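Local coordinates for protein exodeoxyribonuclease III (Methanosarcina mazei, PDB 5J8N) that probably cleaves DNA at abasic sites and degrades duplex DNA from its 3' ends, as a magnesium-dependent AP endonuclease and exonuclease III homologue, at residues V106-N114 and K125-Y135. The protein carries 3 engineered substitutions. Sequence-based numbering, arbitrary orientation.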
loop_
_atom_site.group_PDB
_atom_site.type_symbol
_atom_site.label_atom_id
_atom_site.label_comp_id
_atom_site.label_asym_id
_atom_site.label_seq_id
_atom_site.Cartn_x
_atom_site.Cartn_y
_atom_site.Cartn_z
ATOM N N VAL A 106 -14.739 -2.337 -0.767
ATOM C CA VAL A 106 -13.998 -2.241 0.486
ATOM C C VAL A 106 -12.531 -1.914 0.187
ATOM O O VAL A 106 -11.928 -2.625 -0.632
ATOM C CB VAL A 106 -14.060 -3.550 1.259
ATOM C CG1 VAL A 106 -13.179 -3.521 2.507
ATOM C CG2 VAL A 106 -15.542 -3.891 1.643
ATOM N N LEU A 107 -11.964 -0.896 0.847
ATOM C CA LEU A 107 -10.569 -0.549 0.673
ATOM C C LEU A 107 -9.752 -0.897 1.898
ATOM O O LEU A 107 -10.081 -0.459 3.014
ATOM C CB LEU A 107 -10.439 0.930 0.409
ATOM C CG LEU A 107 -9.022 1.468 0.271
ATOM C CD1 LEU A 107 -8.250 0.872 -0.941
ATOM C CD2 LEU A 107 -9.058 3.013 0.106
ATOM N N LEU A 108 -8.709 -1.688 1.696
ATOM C CA LEU A 108 -7.758 -2.005 2.780
ATOM C C LEU A 108 -6.443 -1.342 2.447
ATOM O O LEU A 108 -5.846 -1.655 1.403
ATOM C CB LEU A 108 -7.564 -3.535 2.927
ATOM C CG LEU A 108 -8.877 -4.351 3.067
ATOM C CD1 LEU A 108 -8.520 -5.828 3.227
ATOM C CD2 LEU A 108 -9.777 -3.836 4.211
ATOM N N ASN A 109 -5.984 -0.458 3.320
ATOM C CA ASN A 109 -4.744 0.272 3.162
ATOM C C ASN A 109 -3.726 -0.305 4.149
ATOM O O ASN A 109 -3.982 -0.264 5.357
ATOM C CB ASN A 109 -5.032 1.745 3.432
ATOM C CG ASN A 109 -3.773 2.614 3.396
ATOM O OD1 ASN A 109 -2.749 2.158 2.894
ATOM N ND2 ASN A 109 -3.865 3.879 3.853
ATOM N N ILE A 110 -2.641 -0.860 3.654
ATOM C CA ILE A 110 -1.751 -1.668 4.507
ATOM C C ILE A 110 -0.274 -1.357 4.339
ATOM O O ILE A 110 0.207 -1.257 3.198
ATOM C CB ILE A 110 -1.977 -3.187 4.232
ATOM C CG1 ILE A 110 -3.489 -3.522 4.280
ATOM C CG2 ILE A 110 -1.183 -4.060 5.234
ATOM C CD1 ILE A 110 -3.794 -4.978 3.945
ATOM N N TYR A 111 0.410 -1.223 5.460
ATOM C CA TYR A 111 1.866 -1.148 5.503
ATOM C C TYR A 111 2.350 -2.505 6.016
ATOM O O TYR A 111 2.416 -2.746 7.224
ATOM C CB TYR A 111 2.324 0.012 6.436
ATOM C CG TYR A 111 3.799 0.148 6.585
ATOM C CD1 TYR A 111 4.645 0.022 5.500
ATOM C CD2 TYR A 111 4.360 0.373 7.831
ATOM C CE1 TYR A 111 6.041 0.093 5.644
ATOM C CE2 TYR A 111 5.765 0.520 7.970
ATOM C CZ TYR A 111 6.585 0.359 6.856
ATOM O OH TYR A 111 7.958 0.456 6.972
ATOM N N PHE A 112 2.649 -3.411 5.096
ATOM C CA PHE A 112 3.040 -4.771 5.539
ATOM C C PHE A 112 4.431 -4.708 6.175
ATOM O O PHE A 112 5.252 -3.837 5.815
ATOM C CB PHE A 112 3.067 -5.725 4.363
ATOM C CG PHE A 112 1.702 -6.083 3.818
ATOM C CD1 PHE A 112 1.082 -5.369 2.819
ATOM C CD2 PHE A 112 1.073 -7.216 4.313
ATOM C CE1 PHE A 112 -0.192 -5.752 2.331
ATOM C CE2 PHE A 112 -0.154 -7.632 3.833
ATOM C CZ PHE A 112 -0.783 -6.890 2.801
ATOM N N PRO A 113 4.716 -5.558 7.161
ATOM C CA PRO A 113 6.005 -5.478 7.863
ATOM C C PRO A 113 7.225 -5.726 6.980
ATOM O O PRO A 113 7.187 -6.500 6.032
ATOM C CB PRO A 113 5.885 -6.593 8.925
ATOM C CG PRO A 113 4.341 -6.795 9.058
ATOM C CD PRO A 113 3.817 -6.606 7.660
ATOM N N ASN A 114 8.292 -5.027 7.339
ATOM C CA ASN A 114 9.554 -5.352 6.764
ATOM C C ASN A 114 10.259 -6.385 7.618
ATOM O O ASN A 114 10.290 -6.293 8.846
ATOM C CB ASN A 114 10.397 -4.112 6.611
ATOM C CG ASN A 114 11.646 -4.397 5.861
ATOM O OD1 ASN A 114 12.623 -4.862 6.467
ATOM N ND2 ASN A 114 11.620 -4.184 4.529
ATOM N N LYS A 125 6.352 -10.755 9.945
ATOM C CA LYS A 125 5.894 -10.451 8.596
ATOM C C LYS A 125 5.076 -11.617 7.998
ATOM O O LYS A 125 3.982 -11.392 7.468
ATOM C CB LYS A 125 7.098 -10.130 7.692
ATOM C CG LYS A 125 6.730 -9.824 6.257
ATOM C CD LYS A 125 8.003 -9.560 5.448
ATOM C CE LYS A 125 7.613 -9.148 4.016
ATOM N NZ LYS A 125 8.847 -8.981 3.173
ATOM N N MET A 126 5.602 -12.829 8.094
ATOM C CA MET A 126 4.883 -13.978 7.533
ATOM C C MET A 126 3.571 -14.234 8.293
ATOM O O MET A 126 2.552 -14.586 7.672
ATOM C CB MET A 126 5.776 -15.191 7.535
ATOM C CG MET A 126 7.039 -15.073 6.681
ATOM S SD MET A 126 6.742 -14.660 4.945
ATOM C CE MET A 126 5.861 -16.109 4.402
ATOM N N ALA A 127 3.578 -14.050 9.609
ATOM C CA ALA A 127 2.355 -14.218 10.390
ATOM C C ALA A 127 1.317 -13.132 10.007
ATOM O O ALA A 127 0.102 -13.377 9.925
ATOM C CB ALA A 127 2.680 -14.153 11.865
ATOM N N PHE A 128 1.776 -11.910 9.788
ATOM C CA PHE A 128 0.903 -10.820 9.334
ATOM C C PHE A 128 0.304 -11.174 7.993
ATOM O O PHE A 128 -0.896 -10.987 7.782
ATOM C CB PHE A 128 1.696 -9.481 9.291
ATOM C CG PHE A 128 0.829 -8.290 9.047
ATOM C CD1 PHE A 128 0.381 -8.015 7.795
ATOM C CD2 PHE A 128 0.532 -7.399 10.096
ATOM C CE1 PHE A 128 -0.421 -6.906 7.522
ATOM C CE2 PHE A 128 -0.265 -6.285 9.841
ATOM C CZ PHE A 128 -0.744 -6.033 8.547
ATOM N N TYR A 129 1.117 -11.666 7.062
ATOM C CA TYR A 129 0.624 -12.071 5.737
ATOM C C TYR A 129 -0.503 -13.121 5.939
ATOM O O TYR A 129 -1.540 -13.027 5.261
ATOM C CB TYR A 129 1.764 -12.704 4.943
ATOM C CG TYR A 129 2.677 -11.766 4.195
ATOM C CD1 TYR A 129 2.341 -10.417 3.924
ATOM C CD2 TYR A 129 3.853 -12.273 3.678
ATOM C CE1 TYR A 129 3.209 -9.595 3.141
ATOM C CE2 TYR A 129 4.700 -11.472 2.896
ATOM C CZ TYR A 129 4.367 -10.145 2.643
ATOM O OH TYR A 129 5.221 -9.386 1.874
ATOM N N ASP A 130 -0.299 -14.114 6.808
ATOM C CA ASP A 130 -1.307 -15.170 6.992
ATOM C C ASP A 130 -2.610 -14.580 7.520
ATOM O O ASP A 130 -3.700 -14.927 7.062
ATOM C CB ASP A 130 -0.782 -16.207 7.974
ATOM C CG ASP A 130 0.293 -17.096 7.376
ATOM O OD1 ASP A 130 0.341 -17.208 6.134
ATOM O OD2 ASP A 130 1.059 -17.718 8.165
ATOM N N ALA A 131 -2.509 -13.680 8.505
ATOM C CA ALA A 131 -3.701 -13.071 9.091
ATOM C C ALA A 131 -4.408 -12.220 8.065
ATOM O O ALA A 131 -5.618 -12.239 7.987
ATOM C CB ALA A 131 -3.353 -12.242 10.328
ATOM N N PHE A 132 -3.666 -11.410 7.313
ATOM C CA PHE A 132 -4.274 -10.655 6.272
ATOM C C PHE A 132 -4.995 -11.517 5.235
ATOM O O PHE A 132 -6.135 -11.180 4.847
ATOM C CB PHE A 132 -3.198 -9.786 5.576
ATOM C CG PHE A 132 -3.626 -9.366 4.164
ATOM C CD1 PHE A 132 -4.594 -8.403 4.016
ATOM C CD2 PHE A 132 -3.145 -10.018 3.032
ATOM C CE1 PHE A 132 -5.052 -8.027 2.714
ATOM C CE2 PHE A 132 -3.623 -9.676 1.766
ATOM C CZ PHE A 132 -4.589 -8.734 1.622
ATOM N N LEU A 133 -4.378 -12.614 4.807
ATOM C CA LEU A 133 -5.024 -13.423 3.775
ATOM C C LEU A 133 -6.331 -13.990 4.318
ATOM O O LEU A 133 -7.361 -13.977 3.619
ATOM C CB LEU A 133 -4.075 -14.530 3.317
ATOM C CG LEU A 133 -4.668 -15.412 2.208
ATOM C CD1 LEU A 133 -5.205 -14.552 1.073
ATOM C CD2 LEU A 133 -3.587 -16.383 1.767
ATOM N N ASP A 134 -6.336 -14.414 5.565
ATOM C CA ASP A 134 -7.578 -14.951 6.106
ATOM C C ASP A 134 -8.642 -13.871 6.232
ATOM O O ASP A 134 -9.838 -14.122 5.963
ATOM C CB ASP A 134 -7.342 -15.618 7.476
ATOM C CG ASP A 134 -6.593 -16.944 7.372
ATOM O OD1 ASP A 134 -6.464 -17.512 6.275
ATOM O OD2 ASP A 134 -6.089 -17.413 8.389
ATOM N N TYR A 135 -8.251 -12.679 6.633
ATOM C CA TYR A 135 -9.147 -11.554 6.743
ATOM C C TYR A 135 -9.751 -11.200 5.395
ATOM O O TYR A 135 -10.987 -11.056 5.305
ATOM C CB TYR A 135 -8.393 -10.366 7.329
ATOM C CG TYR A 135 -9.214 -9.156 7.567
ATOM C CD1 TYR A 135 -9.531 -8.295 6.520
ATOM C CD2 TYR A 135 -9.711 -8.877 8.846
ATOM C CE1 TYR A 135 -10.302 -7.145 6.756
ATOM C CE2 TYR A 135 -10.476 -7.737 9.080
ATOM C CZ TYR A 135 -10.747 -6.874 8.015
ATOM O OH TYR A 135 -11.504 -5.748 8.273
#
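F112 and F132 meet through their first torsions: F112 CG lies beside its backbone N (chi1 -71°), while F132 CG is anti to its N (chi1 159°), which carries that ring from the helix toward the strand. The F112 ring thus presents its edge to the F132 face in a T-shaped pair, planes at 89° and centroids 5.2 Å apart. Y129 CE1 approaches F112 CD2 to 3.4 Å, the two rings set obliquely, and F128 meets the F112 rim at a slant as well, completing an aromatic cluster. P113 lies over one face of F128 in a CH-pi contact, its CD 4.0 Å from the ring centroid, while I110 CG2 touches the F128 edge, 3.7 Å from CE1. With an alanine in place of F128, P113 CD would probably lose its aromatic face and a gap would open beside I110 and F112. I110 CD1 packs on F132 CD1 at 3.5 Å, and L108 CD1 reaches both F132 and Y135. At the other end the extended K125 chain runs past P113 O, its CD 3.2 Å from that buried oxygen, which has no hydrogen-bond partner; NZ continues to a salt bridge with E177 and a hydrogen bond to N153 O. Y129 OH hydrogen-bonds to V152 O, and F112 O accepts one from N153 ND2, tying this end of the contact to the loop of the predicted catalytic D151 and N153. Helix 119-141, running antiparallel to strand 106-111, forms the crossover of a beta-alpha-beta unit, joining that strand, which also pairs with 97-101, to its parallel neighbour 146-149.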